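Local coordinates for CRS2 (Zea mays, PDB 1RYB), which is required for the splicing of group IIB introns in chloroplasts, in complex with CAF1 or CAF2, and has a peptidyl-tRNA hydrolase fold but no hydrolase activity, at residues 33-38 with 125-130; 38-43 with 170-175. All blocks are in the same frame, centred on the assembly; numbering follows the deposited sequence.

Interactions 1 and 2 illustrate how one helix can serve two faces of an alpha/beta fold. Their centres lie about 13 Å apart and both draw on helix 37-48, sharing Gly38. Interaction 1 joins the 3-10 turn before that helix to the N-cap of helix 128-136, at the site that matches, by similarity, the catalytic centre of peptidyl-tRNA hydrolases; interaction 2 ties helix 37-48 itself to helix 169-192. Along the chain the segments alternate, in the order 33-38, 38-43, 125-130, 170-175. The two sites also touch directly: Arg34 NH2 and Glu171 OE1 form a 2.7 Å salt bridge, and Val37 CG2 packs on Ile175 CG2. The histidine site is thus connected to the C-terminal helix through neighbouring turns.

Interaction 1: 33-38 with 125-130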
loop_
_atom_site.group_PDB
_atom_site.type_symbol
_atom_site.label_atom_id
_atom_site.label_comp_id
_atom_site.label_asym_id
_atom_site.label_seq_id
_atom_site.Cartn_x
_atom_site.Cartn_y
_atom_site.Cartn_z
ATOM N N THR A 33 -2.443 0.633 13.567
ATOM C CA THR A 33 -1.038 0.936 13.781
ATOM C C THR A 33 -0.414 1.599 12.566
ATOM O O THR A 33 -0.902 1.473 11.444
ATOM C CB THR A 33 -0.270 -0.277 14.267
ATOM O OG1 THR A 33 -0.215 -1.247 13.262
ATOM C CG2 THR A 33 -0.927 -0.909 15.543
ATOM N N ARG A 34 0.589 2.373 12.807
ATOM C CA ARG A 34 1.216 3.161 11.707
ATOM C C ARG A 34 1.691 2.283 10.547
ATOM O O ARG A 34 1.512 2.641 9.347
ATOM C CB ARG A 34 2.379 3.997 12.210
ATOM C CG ARG A 34 1.914 5.004 13.288
ATOM C CD ARG A 34 3.010 6.082 13.520
ATOM N NE ARG A 34 2.640 7.171 14.466
ATOM C CZ ARG A 34 2.688 7.038 15.815
ATOM N NH1 ARG A 34 3.071 5.883 16.379
ATOM N NH2 ARG A 34 2.290 8.088 16.593
ATOM N N HIS A 35 2.333 1.188 10.894
ATOM C CA HIS A 35 2.829 0.261 9.865
ATOM C C HIS A 35 1.689 -0.417 9.075
ATOM O O HIS A 35 1.961 -1.091 8.085
ATOM C CB HIS A 35 3.666 -0.834 10.568
ATOM C CG HIS A 35 4.938 -1.319 9.866
ATOM N ND1 HIS A 35 5.622 -0.552 8.988
ATOM C CD2 HIS A 35 5.613 -2.476 10.026
ATOM C CE1 HIS A 35 6.678 -1.228 8.595
ATOM N NE2 HIS A 35 6.677 -2.416 9.191
ATOM N N ASN A 36 0.442 -0.255 9.486
ATOM C CA ASN A 36 -0.701 -0.798 8.747
ATOM C C ASN A 36 -1.424 0.226 7.910
ATOM O O ASN A 36 -2.473 -0.049 7.388
ATOM C CB ASN A 36 -1.737 -1.381 9.719
ATOM C CG ASN A 36 -1.465 -2.866 9.948
ATOM O OD1 ASN A 36 -0.326 -3.343 9.945
ATOM N ND2 ASN A 36 -2.512 -3.655 10.020
ATOM N N VAL A 37 -0.923 1.476 7.796
ATOM C CA VAL A 37 -1.676 2.455 7.070
ATOM C C VAL A 37 -1.908 2.059 5.620
ATOM O O VAL A 37 -2.854 2.519 5.036
ATOM C CB VAL A 37 -1.044 3.863 7.239
ATOM C CG1 VAL A 37 0.303 4.012 6.521
ATOM C CG2 VAL A 37 -1.993 5.032 6.911
ATOM N N GLY A 38 -1.012 1.283 5.024
ATOM C CA GLY A 38 -1.302 0.813 3.676
ATOM C C GLY A 38 -2.577 -0.001 3.605
ATOM O O GLY A 38 -3.326 0.023 2.614
ATOM N N GLY A 125 13.777 1.940 0.800
ATOM C CA GLY A 125 13.924 2.888 1.911
ATOM C C GLY A 125 14.017 2.184 3.261
ATOM O O GLY A 125 13.630 2.729 4.288
ATOM N N ARG A 126 14.485 0.928 3.207
ATOM C CA ARG A 126 14.636 0.101 4.420
ATOM C C ARG A 126 13.310 -0.345 4.997
ATOM O O ARG A 126 13.208 -0.738 6.183
ATOM C CB ARG A 126 15.498 0.800 5.491
ATOM C CG ARG A 126 16.919 1.065 4.953
ATOM C CD ARG A 126 17.794 1.823 5.964
ATOM N NE ARG A 126 17.131 3.011 6.474
ATOM C CZ ARG A 126 17.444 3.535 7.629
ATOM N NH1 ARG A 126 16.803 4.592 8.130
ATOM N NH2 ARG A 126 18.467 2.987 8.292
ATOM N N HIS A 127 12.273 -0.220 4.181
ATOM C CA HIS A 127 10.974 -0.676 4.619
ATOM C C HIS A 127 10.970 -2.200 4.387
ATOM O O HIS A 127 11.172 -2.656 3.272
ATOM C CB HIS A 127 9.852 0.047 3.794
ATOM C CG HIS A 127 8.456 -0.297 4.304
ATOM N ND1 HIS A 127 7.856 -1.569 4.122
ATOM C CD2 HIS A 127 7.573 0.482 4.979
ATOM C CE1 HIS A 127 6.632 -1.502 4.663
ATOM N NE2 HIS A 127 6.440 -0.288 5.203
ATOM N N ASN A 128 10.822 -2.972 5.453
ATOM C CA ASN A 128 10.927 -4.416 5.358
ATOM C C ASN A 128 9.954 -5.047 4.384
ATOM O O ASN A 128 10.289 -6.053 3.711
ATOM C CB ASN A 128 10.707 -5.037 6.750
ATOM C CG ASN A 128 11.941 -4.862 7.590
ATOM O OD1 ASN A 128 12.899 -4.194 7.174
ATOM N ND2 ASN A 128 11.932 -5.470 8.779
ATOM N N GLY A 129 8.728 -4.493 4.352
ATOM C CA GLY A 129 7.734 -5.043 3.501
ATOM C C GLY A 129 8.080 -4.753 2.061
ATOM O O GLY A 129 7.941 -5.587 1.171
ATOM N N LEU A 130 8.412 -3.545 1.781
ATOM C CA LEU A 130 8.776 -3.193 0.394
ATOM C C LEU A 130 10.023 -3.968 -0.043
ATOM O O LEU A 130 10.109 -4.461 -1.149
ATOM C CB LEU A 130 9.012 -1.678 0.299
ATOM C CG LEU A 130 8.926 -1.063 -1.049
ATOM C CD1 LEU A 130 7.673 -1.557 -1.799
ATOM C CD2 LEU A 130 8.761 0.443 -0.689
#
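His127 ND1 receives two backbone N-H groups at the start of helix 128-136, and the other end of the same ring meets His35 across the cleft. This is a helix N-cap built from an imidazole, set in the histidine site of the peptidyl-tRNA hydrolase fold. The bond from Leu130 N to His127 ND1 is 3.1 Å long and close to straight (163°), although the donor is tilted somewhat from the ring plane. Gly129 N gives ND1 a second, weak bond. With CG anti to the backbone N (chi1 -175°), His127 turns ND1 to the first N-H groups of the helix and NE2 to His35.

That NE2 makes the nearest approach between the segments, lying 3.5 Å from His35 CE1. It is a van der Waals touch, not a hydrogen bond. The two side chains run antiparallel past one another, and their rings meet obliquely, centroids 5.0 Å apart and planes inclined at 43°. What holds the pair is Asp107: His35 ND1 bonds to its OD2 and His127 NE2 to its OD1, so one carboxylate fixes the rotation of both rings. By similarity to active hydrolases, His35 corresponds to the proton acceptor and Asp107 to the residue that supports it; the geometry is consistent with a retained catalytic arrangement, although CRS2 has no hydrolase activity. Tyr106 packs edge-to-face with His127, and Asn128, a tRNA-binding position by similarity, is bonded to Asn82. On the capping side, Gly129 CA sits in the plane of the His127 ring, at its edge, 3.5 Å from ND1.

Interaction 2: 38-43 with 170-175; sequences GFEMVD and EERVQI
Arg172 is the first residue of 170-175 to meet the other helix, and it does so with a two-pronged, end-on salt bridge to Glu40. NH1 donates to Glu40 OE2 and NH2 to Glu40 OE1, both bonds being 2.8 Å long and fairly straight. The carboxylate lies at the edge of the guanidinium and near its plane, yet the two flat groups are twisted by 33°. The twist is felt mainly at OE1, which is met on its syn side but 31° out of the carboxylate plane, whereas OE2 offers its syn lone pair. Arg172 leaves its helix with CG anti to the backbone N (chi1 171°), then bends at chi2 and chi3, which brings the guanidinium round to the glutamate. Glu40, extended beyond CG, reaches out to meet it. One helical turn further along its own helix, Asp176 gives Arg172 NH1 a second carboxylate partner. Replacing Glu40 by an alanine takes away both carboxylate acceptors, and the guanidinium, still bonded to Asp176 through NH1, would probably be freer to turn.

Ile175 follows, pointing toward helix 37-48, its CG2 lying 4.3 Å from Glu40 OE2. This methyl borders the charged pair without bonding to it. The nearest backbones, at Glu40 and Ile175, are 9.5 Å apart between CA atoms, so side chains alone span the gap.

Beyond the segment, Leu179 of helix 169-192 touches Glu40 and Met41, while Met41 and Val42 rest on Ile105 of strand 102-108 and Phe39 on strand 70-77: helix 37-48 is layered between helix 169-192 and the sheet.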
loop_
_atom_site.group_PDB
_atom_site.type_symbol
_atom_site.label_atom_id
_atom_site.label_comp_id
_atom_site.label_asym_id
_atom_site.label_seq_id
_atom_site.Cartn_x
_atom_site.Cartn_y
_atom_site.Cartn_z
ATOM N N GLY A 38 -1.012 1.283 5.024
ATOM C CA GLY A 38 -1.302 0.813 3.676
ATOM C C GLY A 38 -2.577 -0.001 3.605
ATOM O O GLY A 38 -3.326 0.023 2.614
ATOM N N PHE A 39 -2.809 -0.772 4.622
ATOM C CA PHE A 39 -4.072 -1.533 4.726
ATOM C C PHE A 39 -5.281 -0.549 4.753
ATOM O O PHE A 39 -6.315 -0.725 4.089
ATOM C CB PHE A 39 -4.099 -2.314 6.062
ATOM C CG PHE A 39 -3.485 -3.728 6.019
ATOM C CD1 PHE A 39 -2.695 -4.167 4.953
ATOM C CD2 PHE A 39 -3.767 -4.620 7.057
ATOM C CE1 PHE A 39 -2.192 -5.472 4.973
ATOM C CE2 PHE A 39 -3.280 -5.929 7.096
ATOM C CZ PHE A 39 -2.469 -6.343 6.043
ATOM N N GLU A 40 -5.147 0.548 5.540
ATOM C CA GLU A 40 -6.237 1.521 5.592
ATOM C C GLU A 40 -6.543 2.080 4.237
ATOM O O GLU A 40 -7.684 2.319 3.869
ATOM C CB GLU A 40 -5.869 2.694 6.554
ATOM C CG GLU A 40 -5.752 2.219 8.062
ATOM C CD GLU A 40 -5.654 3.427 8.977
ATOM O OE1 GLU A 40 -4.804 3.567 9.810
ATOM O OE2 GLU A 40 -6.442 4.393 8.642
ATOM N N MET A 41 -5.486 2.418 3.475
ATOM C CA MET A 41 -5.692 3.014 2.136
ATOM C C MET A 41 -6.404 2.051 1.212
ATOM O O MET A 41 -7.328 2.432 0.506
ATOM C CB MET A 41 -4.356 3.460 1.480
ATOM C CG MET A 41 -4.528 4.206 0.159
ATOM S SD MET A 41 -5.281 5.829 0.384
ATOM C CE MET A 41 -3.870 6.780 1.038
ATOM N N VAL A 42 -5.904 0.818 1.140
ATOM C CA VAL A 42 -6.587 -0.151 0.309
ATOM C C VAL A 42 -8.046 -0.421 0.798
ATOM O O VAL A 42 -8.946 -0.627 -0.008
ATOM C CB VAL A 42 -5.781 -1.432 -0.026
ATOM C CG1 VAL A 42 -4.480 -1.039 -0.702
ATOM C CG2 VAL A 42 -5.525 -2.295 1.174
ATOM N N ASP A 43 -8.277 -0.402 2.076
ATOM C CA ASP A 43 -9.644 -0.574 2.540
ATOM C C ASP A 43 -10.506 0.510 2.022
ATOM O O ASP A 43 -11.632 0.298 1.680
ATOM C CB ASP A 43 -9.765 -0.559 4.078
ATOM C CG ASP A 43 -9.302 -1.883 4.694
ATOM O OD1 ASP A 43 -9.318 -2.942 4.114
ATOM O OD2 ASP A 43 -8.918 -1.756 5.948
ATOM N N GLU A 170 -4.006 13.850 16.703
ATOM C CA GLU A 170 -3.759 14.856 15.681
ATOM C C GLU A 170 -3.334 14.217 14.348
ATOM O O GLU A 170 -3.781 14.624 13.296
ATOM C CB GLU A 170 -2.762 15.927 16.144
ATOM C CG GLU A 170 -3.212 16.664 17.448
ATOM C CD GLU A 170 -3.088 15.826 18.693
ATOM O OE1 GLU A 170 -2.378 14.842 18.773
ATOM O OE2 GLU A 170 -3.844 16.254 19.675
ATOM N N GLU A 171 -2.491 13.160 14.454
ATOM C CA GLU A 171 -1.965 12.412 13.291
ATOM C C GLU A 171 -3.063 11.826 12.561
ATOM O O GLU A 171 -3.120 11.883 11.333
ATOM C CB GLU A 171 -1.005 11.337 13.736
ATOM C CG GLU A 171 0.314 12.015 14.132
ATOM C CD GLU A 171 1.177 11.113 14.956
ATOM O OE1 GLU A 171 0.894 9.951 15.163
ATOM O OE2 GLU A 171 2.321 11.671 15.322
ATOM N N ARG A 172 -3.994 11.342 13.315
ATOM C CA ARG A 172 -5.167 10.691 12.742
ATOM C C ARG A 172 -5.965 11.580 11.785
ATOM O O ARG A 172 -6.435 11.159 10.728
ATOM C CB ARG A 172 -5.992 10.078 13.872
ATOM C CG ARG A 172 -7.354 9.559 13.472
ATOM C CD ARG A 172 -7.305 8.821 12.149
ATOM N NE ARG A 172 -6.705 7.514 12.313
ATOM C CZ ARG A 172 -6.466 6.596 11.282
ATOM N NH1 ARG A 172 -6.742 6.781 10.021
ATOM N NH2 ARG A 172 -5.903 5.447 11.593
ATOM N N VAL A 173 -6.138 12.815 12.150
ATOM C CA VAL A 173 -6.900 13.729 11.336
ATOM C C VAL A 173 -6.178 13.927 10.011
ATOM O O VAL A 173 -6.774 14.020 8.915
ATOM C CB VAL A 173 -7.002 15.074 12.101
ATOM C CG1 VAL A 173 -7.462 16.201 11.185
ATOM C CG2 VAL A 173 -8.004 14.962 13.266
ATOM N N GLN A 174 -4.870 13.948 10.080
ATOM C CA GLN A 174 -4.143 14.133 8.840
ATOM C C GLN A 174 -4.154 12.849 8.032
ATOM O O GLN A 174 -4.194 12.866 6.796
ATOM C CB GLN A 174 -2.727 14.487 9.126
ATOM C CG GLN A 174 -2.546 15.861 9.799
ATOM C CD GLN A 174 -1.164 16.064 10.359
ATOM O OE1 GLN A 174 -0.444 15.110 10.781
ATOM N NE2 GLN A 174 -0.864 17.309 10.566
ATOM N N ILE A 175 -4.072 11.736 8.702
ATOM C CA ILE A 175 -4.074 10.467 7.913
ATOM C C ILE A 175 -5.421 10.329 7.198
ATOM O O ILE A 175 -5.527 9.965 6.044
ATOM C CB ILE A 175 -3.839 9.231 8.800
ATOM C CG1 ILE A 175 -2.415 9.202 9.396
ATOM C CG2 ILE A 175 -4.173 7.992 8.016
ATOM C CD1 ILE A 175 -1.266 9.288 8.372
#